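Local coordinates for uncharacterized protein GSU0716 (Geobacter sulfurreducens PCA, PDB 3BIJ) that is uncharacterised, but belongs to the caspase-like C14 peptidase family and may act as a cysteine endopeptidase, at residues T224-L227 with L228-W231; E181-D184 with T185-Q188; A117-G120 with K121-A124; I111-E114 with L115-L118. All coordinates share one frame; numbering follows the deposited sequence.

Interaction 1: residues T224-L227 with L228-W231; sequences TGQL and LRVW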
ATOM      1  N   THR A 224      20.386 -16.480  -7.986  1.00 41.15           N
ATOM      2  CA  THR A 224      21.305 -16.801  -9.067  1.00 44.99           C
ATOM      3  C   THR A 224      21.692 -15.560  -9.882  1.00 44.91           C
ATOM      4  O   THR A 224      22.859 -15.372 -10.252  1.00 48.40           O
ATOM      5  CB  THR A 224      20.702 -17.870 -10.017  1.00 43.79           C
ATOM      6  OG1 THR A 224      20.352 -19.037  -9.259  1.00 46.27           O
ATOM      7  CG2 THR A 224      21.702 -18.249 -11.090  1.00 22.55           C
ATOM      8  N   GLY A 225      20.713 -14.712 -10.155  1.00 37.28           N
ATOM      9  CA  GLY A 225      20.983 -13.503 -10.911  1.00 42.96           C
ATOM     10  C   GLY A 225      22.041 -12.646 -10.241  1.00 48.81           C
ATOM     11  O   GLY A 225      22.937 -12.132 -10.905  1.00 46.30           O
ATOM     12  N   GLN A 226      21.945 -12.482  -8.924  1.00 45.06           N
ATOM     13  CA  GLN A 226      22.929 -11.683  -8.223  1.00 43.25           C
ATOM     14  C   GLN A 226      24.244 -12.430  -8.066  1.00 52.46           C
ATOM     15  O   GLN A 226      25.312 -11.813  -7.967  1.00 58.83           O
ATOM     16  CB  GLN A 226      22.404 -11.249  -6.864  1.00 39.41           C
ATOM     17  CG  GLN A 226      21.249 -10.299  -6.997  1.00 41.52           C
ATOM     18  CD  GLN A 226      21.594  -9.086  -7.832  1.00 42.30           C
ATOM     19  OE1 GLN A 226      20.793  -8.630  -8.643  1.00 52.40           O
ATOM     20  NE2 GLN A 226      22.788  -8.549  -7.632  1.00 36.66           N
ATOM     21  N   LEU A 227      24.178 -13.758  -8.034  1.00 48.26           N
ATOM     22  CA  LEU A 227      25.402 -14.538  -7.933  1.00 46.71           C
ATOM     23  C   LEU A 227      26.191 -14.232  -9.214  1.00 48.86           C
ATOM     24  O   LEU A 227      27.367 -13.888  -9.157  1.00 57.01           O
ATOM     25  CB  LEU A 227      25.081 -16.042  -7.811  1.00 49.12           C
ATOM     26  CG  LEU A 227      26.209 -17.085  -7.704  1.00 52.40           C
ATOM     27  CD1 LEU A 227      25.674 -18.438  -7.181  1.00 34.99           C
ATOM     28  CD2 LEU A 227      26.838 -17.261  -9.069  1.00 46.77           C
ATOM     29  N   LEU A 228      25.536 -14.322 -10.369  1.00 46.35           N
ATOM     30  CA  LEU A 228      26.208 -14.032 -11.630  1.00 46.41           C
ATOM     31  C   LEU A 228      26.692 -12.589 -11.709  1.00 42.63           C
ATOM     32  O   LEU A 228      27.731 -12.299 -12.307  1.00 45.75           O
ATOM     33  CB  LEU A 228      25.276 -14.317 -12.807  1.00 39.84           C
ATOM     34  CG  LEU A 228      24.815 -15.768 -12.889  1.00 33.20           C
ATOM     35  CD1 LEU A 228      23.731 -15.923 -13.952  1.00 38.34           C
ATOM     36  CD2 LEU A 228      25.994 -16.640 -13.177  1.00 24.15           C
ATOM     37  N   ARG A 229      25.954 -11.669 -11.107  1.00 41.84           N
ATOM     38  CA  ARG A 229      26.373 -10.274 -11.169  1.00 43.51           C
ATOM     39  C   ARG A 229      27.657  -9.969 -10.375  1.00 40.04           C
ATOM     40  O   ARG A 229      28.485  -9.185 -10.832  1.00 41.09           O
ATOM     41  CB  ARG A 229      25.221  -9.357 -10.730  1.00 46.82           C
ATOM     42  CG  ARG A 229      25.616  -7.888 -10.602  1.00 60.15           C
ATOM     43  CD  ARG A 229      24.551  -6.916 -11.106  1.00 53.38           C
ATOM     44  NE  ARG A 229      24.653  -6.703 -12.541  1.00 57.96           N
ATOM     45  CZ  ARG A 229      24.281  -5.583 -13.158  1.00 66.52           C
ATOM     46  NH1 ARG A 229      24.402  -5.465 -14.474  1.00 59.77           N
ATOM     47  NH2 ARG A 229      23.796  -4.571 -12.457  1.00 79.33           N
ATOM     48  N   VAL A 230      27.836 -10.578  -9.201  1.00 32.20           N
ATOM     49  CA  VAL A 230      29.050 -10.319  -8.427  1.00 31.08           C
ATOM     50  C   VAL A 230      30.179 -11.155  -8.997  1.00 30.24           C
ATOM     51  O   VAL A 230      31.331 -10.755  -8.962  1.00 30.51           O
ATOM     52  CB  VAL A 230      28.891 -10.669  -6.922  1.00 29.76           C
ATOM     53  CG1 VAL A 230      27.694  -9.943  -6.337  1.00 32.27           C
ATOM     54  CG2 VAL A 230      28.741 -12.164  -6.746  1.00 46.32           C
ATOM     55  N   TRP A 231      29.855 -12.330  -9.519  1.00 35.33           N
ATOM     56  CA  TRP A 231      30.892 -13.166 -10.095  1.00 36.79           C
ATOM     57  C   TRP A 231      31.456 -12.449 -11.320  1.00 38.04           C
ATOM     58  O   TRP A 231      32.613 -12.633 -11.692  1.00 49.56           O
ATOM     59  CB  TRP A 231      30.312 -14.517 -10.484  1.00 34.55           C
ATOM     60  CG  TRP A 231      31.258 -15.384 -11.229  1.00 41.03           C
ATOM     61  CD1 TRP A 231      31.100 -15.865 -12.506  1.00 32.93           C
ATOM     62  CD2 TRP A 231      32.469 -15.952 -10.735  1.00 38.50           C
ATOM     63  NE1 TRP A 231      32.125 -16.702 -12.828  1.00 34.57           N
ATOM     64  CE2 TRP A 231      32.986 -16.780 -11.761  1.00 43.94           C
ATOM     65  CE3 TRP A 231      33.171 -15.853  -9.524  1.00 39.60           C
ATOM     66  CZ2 TRP A 231      34.176 -17.508 -11.614  1.00 24.73           C
ATOM     67  CZ3 TRP A 231      34.358 -16.582  -9.380  1.00 38.44           C
ATOM     68  CH2 TRP A 231      34.842 -17.397 -10.425  1.00 34.29           C
TER

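Interaction 2: residues E181-D184 with T185-Q188; sequences EFYD and TIQQ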
ATOM      1  N   GLU A 181       1.472 -44.619  -0.674  1.00 66.53           N
ATOM      2  CA  GLU A 181       2.409 -45.732  -0.567  1.00 64.85           C
ATOM      3  C   GLU A 181       3.815 -45.343  -1.018  1.00 57.55           C
ATOM      4  O   GLU A 181       4.804 -45.712  -0.384  1.00 61.09           O
ATOM      5  CB  GLU A 181       1.896 -46.923  -1.386  1.00 65.63           C
ATOM      6  CG  GLU A 181       2.644 -48.231  -1.151  1.00 75.20           C
ATOM      7  CD  GLU A 181       2.124 -49.370  -2.028  1.00 81.54           C
ATOM      8  OE1 GLU A 181       2.320 -49.319  -3.269  1.00 81.31           O
ATOM      9  OE2 GLU A 181       1.507 -50.313  -1.477  1.00 79.07           O
ATOM     10  N   PHE A 182       3.907 -44.580  -2.099  1.00 54.12           N
ATOM     11  CA  PHE A 182       5.205 -44.171  -2.610  1.00 48.75           C
ATOM     12  C   PHE A 182       6.061 -43.413  -1.580  1.00 48.62           C
ATOM     13  O   PHE A 182       7.179 -43.820  -1.276  1.00 48.69           O
ATOM     14  CB  PHE A 182       5.015 -43.330  -3.874  1.00 52.92           C
ATOM     15  CG  PHE A 182       6.297 -42.830  -4.466  1.00 58.16           C
ATOM     16  CD1 PHE A 182       6.707 -41.518  -4.256  1.00 53.45           C
ATOM     17  CD2 PHE A 182       7.106 -43.672  -5.224  1.00 60.63           C
ATOM     18  CE1 PHE A 182       7.901 -41.048  -4.793  1.00 53.21           C
ATOM     19  CE2 PHE A 182       8.306 -43.211  -5.766  1.00 62.18           C
ATOM     20  CZ  PHE A 182       8.702 -41.894  -5.550  1.00 56.08           C
ATOM     21  N   TYR A 183       5.535 -42.322  -1.033  1.00 45.19           N
ATOM     22  CA  TYR A 183       6.285 -41.538  -0.062  1.00 45.82           C
ATOM     23  C   TYR A 183       6.417 -42.219   1.286  1.00 50.11           C
ATOM     24  O   TYR A 183       7.415 -42.048   1.984  1.00 45.79           O
ATOM     25  CB  TYR A 183       5.659 -40.148   0.097  1.00 45.95           C
ATOM     26  CG  TYR A 183       5.928 -39.274  -1.100  1.00 42.73           C
ATOM     27  CD1 TYR A 183       7.218 -38.846  -1.383  1.00 34.55           C
ATOM     28  CD2 TYR A 183       4.911 -38.953  -2.006  1.00 40.65           C
ATOM     29  CE1 TYR A 183       7.502 -38.131  -2.532  1.00 34.21           C
ATOM     30  CE2 TYR A 183       5.187 -38.232  -3.170  1.00 39.76           C
ATOM     31  CZ  TYR A 183       6.492 -37.828  -3.422  1.00 41.30           C
ATOM     32  OH  TYR A 183       6.800 -37.134  -4.570  1.00 45.26           O
ATOM     33  N   ASP A 184       5.417 -43.002   1.666  1.00 60.77           N
ATOM     34  CA  ASP A 184       5.503 -43.685   2.943  1.00 63.70           C
ATOM     35  C   ASP A 184       6.650 -44.681   2.908  1.00 66.13           C
ATOM     36  O   ASP A 184       7.351 -44.864   3.903  1.00 71.59           O
ATOM     37  CB  ASP A 184       4.190 -44.392   3.278  1.00 68.72           C
ATOM     38  CG  ASP A 184       3.096 -43.419   3.684  1.00 73.75           C
ATOM     39  OD1 ASP A 184       3.394 -42.509   4.489  1.00 83.63           O
ATOM     40  OD2 ASP A 184       1.944 -43.561   3.211  1.00 75.25           O
ATOM     41  N   THR A 185       6.850 -45.323   1.764  1.00 60.87           N
ATOM     42  CA  THR A 185       7.937 -46.285   1.637  1.00 61.92           C
ATOM     43  C   THR A 185       9.274 -45.571   1.747  1.00 63.93           C
ATOM     44  O   THR A 185      10.161 -46.004   2.474  1.00 64.26           O
ATOM     45  CB  THR A 185       7.877 -47.014   0.292  1.00 63.70           C
ATOM     46  OG1 THR A 185       6.690 -47.813   0.243  1.00 53.23           O
ATOM     47  CG2 THR A 185       9.090 -47.908   0.119  1.00 56.50           C
ATOM     48  N   ILE A 186       9.405 -44.471   1.016  1.00 68.85           N
ATOM     49  CA  ILE A 186      10.620 -43.678   1.027  1.00 67.48           C
ATOM     50  C   ILE A 186      10.927 -43.203   2.440  1.00 67.00           C
ATOM     51  O   ILE A 186      12.053 -43.326   2.916  1.00 63.36           O
ATOM     52  CB  ILE A 186      10.465 -42.447   0.119  1.00 71.02           C
ATOM     53  CG1 ILE A 186      10.273 -42.898  -1.328  1.00 76.86           C
ATOM     54  CG2 ILE A 186      11.674 -41.538   0.256  1.00 80.35           C
ATOM     55  CD1 ILE A 186      10.053 -41.774  -2.303  1.00 68.80           C
ATOM     56  N   GLN A 187       9.906 -42.670   3.102  1.00 66.84           N
ATOM     57  CA  GLN A 187      10.045 -42.139   4.453  1.00 74.60           C
ATOM     58  C   GLN A 187      10.499 -43.187   5.475  1.00 79.90           C
ATOM     59  O   GLN A 187      11.113 -42.841   6.489  1.00 80.22           O
ATOM     60  CB  GLN A 187       8.714 -41.519   4.904  1.00 73.45           C
ATOM     61  CG  GLN A 187       8.838 -40.353   5.897  1.00 74.70           C
ATOM     62  CD  GLN A 187       9.406 -39.087   5.255  1.00 74.51           C
ATOM     63  OE1 GLN A 187      10.630 -38.905   5.147  1.00 68.31           O
ATOM     64  NE2 GLN A 187       8.512 -38.213   4.812  1.00 60.21           N
ATOM     65  N   GLN A 188      10.207 -44.461   5.201  1.00 82.50           N
ATOM     66  CA  GLN A 188      10.570 -45.562   6.104  1.00 79.49           C
ATOM     67  C   GLN A 188      11.886 -46.260   5.780  1.00 77.05           C
ATOM     68  O   GLN A 188      12.447 -46.959   6.627  1.00 75.21           O
ATOM     69  CB  GLN A 188       9.455 -46.612   6.140  1.00 78.95           C
ATOM     70  CG  GLN A 188       8.218 -46.165   6.894  1.00 87.07           C
ATOM     71  CD  GLN A 188       8.468 -46.044   8.388  1.00 95.14           C
ATOM     72  OE1 GLN A 188       9.448 -45.427   8.821  1.00 96.90           O
ATOM     73  NE2 GLN A 188       7.577 -46.627   9.189  1.00 93.25           N
TER

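Interaction 3: residues A117-G120 with K121-A124; sequences ALLG and KFAA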
ATOM      1  N   ALA A 117      21.914 -37.971   2.799  1.00 53.55           N
ATOM      2  CA  ALA A 117      22.602 -39.265   2.840  1.00 56.57           C
ATOM      3  C   ALA A 117      23.546 -39.409   1.653  1.00 58.96           C
ATOM      4  O   ALA A 117      24.668 -39.915   1.790  1.00 67.54           O
ATOM      5  CB  ALA A 117      21.598 -40.411   2.840  1.00 47.50           C
ATOM      6  N   LEU A 118      23.090 -38.969   0.485  1.00 53.58           N
ATOM      7  CA  LEU A 118      23.906 -39.040  -0.720  1.00 47.70           C
ATOM      8  C   LEU A 118      25.186 -38.222  -0.524  1.00 54.63           C
ATOM      9  O   LEU A 118      26.284 -38.660  -0.888  1.00 52.09           O
ATOM     10  CB  LEU A 118      23.114 -38.520  -1.926  1.00 40.76           C
ATOM     11  CG  LEU A 118      22.503 -39.547  -2.889  1.00 39.68           C
ATOM     12  CD1 LEU A 118      21.926 -40.715  -2.131  1.00 54.93           C
ATOM     13  CD2 LEU A 118      21.435 -38.877  -3.721  1.00 44.59           C
ATOM     14  N   LEU A 119      25.052 -37.039   0.067  1.00 50.61           N
ATOM     15  CA  LEU A 119      26.220 -36.200   0.303  1.00 50.27           C
ATOM     16  C   LEU A 119      27.180 -36.861   1.290  1.00 53.85           C
ATOM     17  O   LEU A 119      28.379 -36.574   1.289  1.00 51.56           O
ATOM     18  CB  LEU A 119      25.792 -34.833   0.840  1.00 44.89           C
ATOM     19  CG  LEU A 119      24.947 -33.987  -0.114  1.00 38.67           C
ATOM     20  CD1 LEU A 119      24.607 -32.674   0.555  1.00 40.68           C
ATOM     21  CD2 LEU A 119      25.691 -33.733  -1.408  1.00 33.82           C
ATOM     22  N   GLY A 120      26.642 -37.748   2.126  1.00 56.23           N
ATOM     23  CA  GLY A 120      27.451 -38.431   3.119  1.00 54.04           C
ATOM     24  C   GLY A 120      28.260 -39.570   2.536  1.00 57.50           C
ATOM     25  O   GLY A 120      29.078 -40.177   3.228  1.00 59.92           O
ATOM     26  N   LYS A 121      28.035 -39.865   1.261  1.00 55.33           N
ATOM     27  CA  LYS A 121      28.759 -40.947   0.598  1.00 61.54           C
ATOM     28  C   LYS A 121      30.067 -40.491  -0.044  1.00 59.87           C
ATOM     29  O   LYS A 121      30.778 -41.292  -0.655  1.00 56.13           O
ATOM     30  CB  LYS A 121      27.881 -41.606  -0.469  1.00 55.97           C
ATOM     31  CG  LYS A 121      26.748 -42.440   0.088  1.00 67.23           C
ATOM     32  CD  LYS A 121      25.909 -43.020  -1.024  1.00 61.03           C
ATOM     33  CE  LYS A 121      24.726 -43.782  -0.453  1.00 75.82           C
ATOM     34  NZ  LYS A 121      23.803 -44.294  -1.521  1.00 83.80           N
ATOM     35  N   PHE A 122      30.383 -39.206   0.090  1.00 59.98           N
ATOM     36  CA  PHE A 122      31.609 -38.664  -0.483  1.00 55.40           C
ATOM     37  C   PHE A 122      32.817 -38.915   0.410  1.00 54.42           C
ATOM     38  O   PHE A 122      32.682 -39.078   1.621  1.00 53.39           O
ATOM     39  CB  PHE A 122      31.472 -37.155  -0.745  1.00 52.76           C
ATOM     40  CG  PHE A 122      30.626 -36.814  -1.946  1.00 49.93           C
ATOM     41  CD1 PHE A 122      29.240 -36.807  -1.862  1.00 48.44           C
ATOM     42  CD2 PHE A 122      31.220 -36.535  -3.176  1.00 52.42           C
ATOM     43  CE1 PHE A 122      28.460 -36.529  -2.983  1.00 49.41           C
ATOM     44  CE2 PHE A 122      30.445 -36.257  -4.300  1.00 47.08           C
ATOM     45  CZ  PHE A 122      29.067 -36.256  -4.202  1.00 53.37           C
ATOM     46  N   ALA A 123      33.995 -38.931  -0.209  1.00 61.51           N
ATOM     47  CA  ALA A 123      35.266 -39.164   0.480  1.00 63.55           C
ATOM     48  C   ALA A 123      35.474 -38.210   1.646  1.00 64.26           C
ATOM     49  O   ALA A 123      34.640 -37.345   1.908  1.00 67.85           O
ATOM     50  CB  ALA A 123      36.418 -39.028  -0.506  1.00 70.46           C
ATOM     51  N   ALA A 124      36.599 -38.360   2.338  1.00 61.27           N
ATOM     52  CA  ALA A 124      36.891 -37.517   3.487  1.00 65.74           C
ATOM     53  C   ALA A 124      37.462 -36.143   3.136  1.00 68.71           C
ATOM     54  O   ALA A 124      36.990 -35.117   3.638  1.00 79.20           O
ATOM     55  CB  ALA A 124      37.819 -38.242   4.439  1.00 59.83           C
TER

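Interaction 4: residues I111-E114 with L115-L118; sequences IDDE and LYAL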
ATOM      1  N   ILE A 111      13.313 -36.435  -0.736  1.00 43.56           N
ATOM      2  CA  ILE A 111      13.333 -36.014   0.663  1.00 41.81           C
ATOM      3  C   ILE A 111      14.718 -35.536   1.067  1.00 47.62           C
ATOM      4  O   ILE A 111      15.725 -36.161   0.728  1.00 48.15           O
ATOM      5  CB  ILE A 111      12.914 -37.156   1.624  1.00 41.19           C
ATOM      6  CG1 ILE A 111      11.412 -37.410   1.521  1.00 44.00           C
ATOM      7  CG2 ILE A 111      13.216 -36.760   3.061  1.00 39.09           C
ATOM      8  CD1 ILE A 111      10.943 -37.863   0.157  1.00 43.00           C
ATOM      9  N   ASP A 112      14.767 -34.432   1.806  1.00 43.36           N
ATOM     10  CA  ASP A 112      16.045 -33.881   2.240  1.00 47.02           C
ATOM     11  C   ASP A 112      16.991 -34.938   2.807  1.00 50.76           C
ATOM     12  O   ASP A 112      18.211 -34.844   2.653  1.00 49.13           O
ATOM     13  CB  ASP A 112      15.829 -32.752   3.260  1.00 47.50           C
ATOM     14  CG  ASP A 112      15.035 -33.194   4.476  1.00 53.30           C
ATOM     15  OD1 ASP A 112      14.691 -32.318   5.302  1.00 62.92           O
ATOM     16  OD2 ASP A 112      14.752 -34.403   4.610  1.00 53.39           O
ATOM     17  N   ASP A 113      16.437 -35.948   3.461  1.00 50.70           N
ATOM     18  CA  ASP A 113      17.271 -36.998   4.021  1.00 58.43           C
ATOM     19  C   ASP A 113      17.963 -37.809   2.937  1.00 53.46           C
ATOM     20  O   ASP A 113      19.113 -38.200   3.095  1.00 51.71           O
ATOM     21  CB  ASP A 113      16.434 -37.907   4.919  1.00 65.11           C
ATOM     22  CG  ASP A 113      16.224 -37.315   6.301  1.00 75.38           C
ATOM     23  OD1 ASP A 113      15.118 -37.479   6.874  1.00 84.46           O
ATOM     24  OD2 ASP A 113      17.181 -36.689   6.813  1.00 79.66           O
ATOM     25  N   GLU A 114      17.266 -38.063   1.837  1.00 56.14           N
ATOM     26  CA  GLU A 114      17.864 -38.821   0.744  1.00 55.10           C
ATOM     27  C   GLU A 114      19.068 -38.064   0.181  1.00 57.61           C
ATOM     28  O   GLU A 114      20.085 -38.668  -0.146  1.00 59.88           O
ATOM     29  CB  GLU A 114      16.847 -39.052  -0.372  1.00 53.43           C
ATOM     30  CG  GLU A 114      15.514 -39.623   0.090  1.00 56.65           C
ATOM     31  CD  GLU A 114      14.600 -39.981  -1.071  1.00 61.17           C
ATOM     32  OE1 GLU A 114      14.822 -41.040  -1.698  1.00 52.45           O
ATOM     33  OE2 GLU A 114      13.666 -39.196  -1.363  1.00 67.29           O
ATOM     34  N   LEU A 115      18.944 -36.742   0.062  1.00 55.59           N
ATOM     35  CA  LEU A 115      20.025 -35.906  -0.455  1.00 46.52           C
ATOM     36  C   LEU A 115      21.161 -35.853   0.556  1.00 52.93           C
ATOM     37  O   LEU A 115      22.330 -36.025   0.209  1.00 52.77           O
ATOM     38  CB  LEU A 115      19.518 -34.487  -0.717  1.00 51.76           C
ATOM     39  CG  LEU A 115      20.572 -33.466  -1.129  1.00 57.97           C
ATOM     40  CD1 LEU A 115      21.214 -33.879  -2.442  1.00 56.32           C
ATOM     41  CD2 LEU A 115      19.932 -32.093  -1.238  1.00 59.05           C
ATOM     42  N   TYR A 116      20.810 -35.602   1.811  1.00 51.96           N
ATOM     43  CA  TYR A 116      21.805 -35.540   2.863  1.00 53.07           C
ATOM     44  C   TYR A 116      22.598 -36.835   2.904  1.00 54.12           C
ATOM     45  O   TYR A 116      23.822 -36.805   3.014  1.00 64.86           O
ATOM     46  CB  TYR A 116      21.134 -35.280   4.214  1.00 51.88           C
ATOM     47  CG  TYR A 116      20.564 -33.888   4.353  1.00 58.20           C
ATOM     48  CD1 TYR A 116      19.621 -33.590   5.342  1.00 68.57           C
ATOM     49  CD2 TYR A 116      20.957 -32.867   3.484  1.00 60.38           C
ATOM     50  CE1 TYR A 116      19.077 -32.308   5.458  1.00 65.63           C
ATOM     51  CE2 TYR A 116      20.428 -31.593   3.587  1.00 66.60           C
ATOM     52  CZ  TYR A 116      19.485 -31.315   4.574  1.00 72.54           C
ATOM     53  OH  TYR A 116      18.948 -30.047   4.654  1.00 75.17           O
ATOM     54  N   ALA A 117      21.914 -37.971   2.799  1.00 53.55           N
ATOM     55  CA  ALA A 117      22.602 -39.265   2.840  1.00 56.57           C
ATOM     56  C   ALA A 117      23.546 -39.409   1.653  1.00 58.96           C
ATOM     57  O   ALA A 117      24.668 -39.915   1.790  1.00 67.54           O
ATOM     58  CB  ALA A 117      21.598 -40.411   2.840  1.00 47.50           C
ATOM     59  N   LEU A 118      23.090 -38.969   0.485  1.00 53.58           N
ATOM     60  CA  LEU A 118      23.906 -39.040  -0.720  1.00 47.70           C
ATOM     61  C   LEU A 118      25.186 -38.222  -0.524  1.00 54.63           C
ATOM     62  O   LEU A 118      26.284 -38.660  -0.888  1.00 52.09           O
ATOM     63  CB  LEU A 118      23.114 -38.520  -1.926  1.00 40.76           C
ATOM     64  CG  LEU A 118      22.503 -39.547  -2.889  1.00 39.68           C
ATOM     65  CD1 LEU A 118      21.926 -40.715  -2.131  1.00 54.93           C
ATOM     66  CD2 LEU A 118      21.435 -38.877  -3.721  1.00 44.59           C
TER

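Interaction 1: residues T224-L227 with L228-W231
Leu228 lies back along the helix against Thr224, four residues earlier. Its CB starts 3.7 Å from Thr224 O. The next atom, CG, comes closer, with Leu228 CG 3.3 Å from Thr224 O. This follows from chi1 of -61°, which sets CG beside the backbone N, the same N that donates to that carbonyl. At the fork the two methyls part. Leu228 CD1 turns to the methyl of Thr224, 4.2 Å from Thr224 CG2. Leu228 CD2 meets Leu227 CD2 at 4.2 Å. The backbone bond beneath runs from Leu228 N to Thr224 O over 2.9 Å and is nearly straight, with 170° at the hydrogen. Helix 222-231 belongs to the caspase-like alpha/beta domain and packs beside helices 29-42 and 240-250. Thr224 and Leu228 contribute to the side that meets helix 29-42, and Thr224 OG1 is hydrogen-bonded to Asp133 at the end of strand 127-133. Val230 contributes to the side that meets helix 240-250. Its methyls rest on the carbonyls of the turn before. Val230 CG1 is 3.4 Å from Gln226 O. Val230 CG2 is 3.3 Å from Leu227 O. Arg229 follows a different course. Its CB rests near Gly225 O, which accepts the backbone N of Arg229. The chain then bends away, and its guanidinium forms a salt bridge with Asp97 of the second subunit. Trp231 keeps only its first carbon close, with CB 3.3 Å from Leu227 O. Its indole swings off to meet Phe275 edge-to-face.

Interaction 2: residues E181-D184 with T185-Q188
In Phe182, chi1 of 179° turns the ring away from the backbone N. In Ile186, chi1 of -64° sets CG1 beside the N, and CD1 continues in an extended line. These torsions bring the end of the isoleucine over one face of the phenyl ring, one helical turn away. Ile186 CD1 lies 3.8 Å from the centroid of the Phe182 ring, a CH-pi contact displaced toward the rim. The closest ring atom is Phe182 CE1, 3.4 Å from Ile186 CD1. Tyr183 runs alongside Ile186, with Tyr183 CD1 4.2 Å from Ile186 CD1, and Phe182 CD1 sits over the centre of the tyrosine ring. The tyrosine hydroxyl is bonded to Glu109 N. This apolar side of helix 180-189 lies on Ile111 and Val88 of two strands and on Arg57 of helix 57-70. On the exposed side, Glu181 O takes two bonds from Thr185. Thr185 N donates to Glu181 O over 3.0 Å. Thr185 OG1 donates to Glu181 O over 2.9 Å. They approach from opposite faces of the carbonyl plane. The threonine hydroxyl thus spends its proton on the helix's own backbone, which should fix its rotation.

Interaction 3: residues A117-G120 with K121-A124
Lys121 and Phe122 fold back on Leu118 and Leu119 through a type I beta turn from Leu119 to Phe122. The turn lies at the exit from helix 112-119, on the way to strand 127-133 of the caspase-like sheet. Lys121 makes the backbone bond of the contact. Its N donates to Leu118 O over 3.0 Å, from well above the carbonyl plane. The lysine chain then runs back over the last helical turn. Lys121 CB is 3.4 Å from Leu118 O, and CG passes near Ala117 O. With chi1 at -71° and the chain extended beyond CG, the ammonium group reaches back across the end of Leu118. Lys121 NZ comes to 4.1 Å from Leu118 CD1, an apolar neighbour. The lysine side chain also touches Ala68 of helix 57-70, while Leu118 packs on Ile64 of that helix. Phe122 turns inward. Its ring stacks on Phe77 and is lined by Ile64, Ala67 and Val128, so it lies between helix 57-70 and strands 76-89 and 127-133. With an alanine here, Phe77 would probably lose its stacking partner, and a gap would open beside Leu119 and Ile64. Within the turn the ring meets Leu119 in two ways. The Leu119 methyl CD2 approaches Phe122 CE1 at 4.2 Å. The Leu119 carbonyl lies at the ring's edge, near its plane, where Leu119 O is 3.3 Å from Phe122 CD1.

Interaction 4: residues I111-E114 with L115-L118
Asp112 O accepts Tyr116 N at 2.8 Å in a nearly straight bond, with 167° at the hydrogen. The same oxygen sits under the Tyr116 ring, 3.0 Å from its plane and toward its rim. Tyr116 CG, 3.1 Å from Asp112 O, is the nearest ring atom. Farther out, Asp112 CB packs 3.9 Å from Tyr116 CE1. The Tyr116 side chain also touches Val193 and Leu195 in a loop. An alanine in place of Tyr116 would probably leave Asp112 without this covering ring and open a gap beside Val193 and Leu195. Ala117 N repeats the helical bond to Asp113 O, also at 2.8 Å. Ile111, the last residue of strand 109-111, is at the N-cap position of helix 112-119. Ile111 N donates to Glu114 OE2 over 2.9 Å, on the anti side of the carboxylate. Glu114 is the third helical residue, but Ile111 has no side-chain acceptor to complete a capping box. The other carboxylate oxygen, Glu114 OE1, forms a salt bridge with Arg57, so the side chain is held at both oxygens. At the first turn, Ile111 and Glu114 meet Ile186 of helix 180-189. Leu115 touches Trp103 of strand 99-104, and farther along Leu118 touches Ile61 of helix 57-70.

How the interactions relate
Along the chain the order is interaction 4, interaction 3, interaction 2, interaction 1. Interactions 4 and 3 are the start and the exit of helix 112-119. They share Ala117 and Leu118, and their centres are 10 Å apart. Interaction 2, on helix 180-189, is 14 Å from interaction 4 between centres and touches it. There Ile186 CG2 is 3.7 Å from Ile111 CD1. Helix 57-70 is a common neighbour of these three. Interaction 1 stands apart on helix 222-231, about 15 Å from interaction 4 at the nearest atoms. It lies on the opposite side of the chain's centre from interactions 2 and 4, consistent with the alpha/beta/alpha layering of the caspase fold. Only interaction 1 meets another subunit.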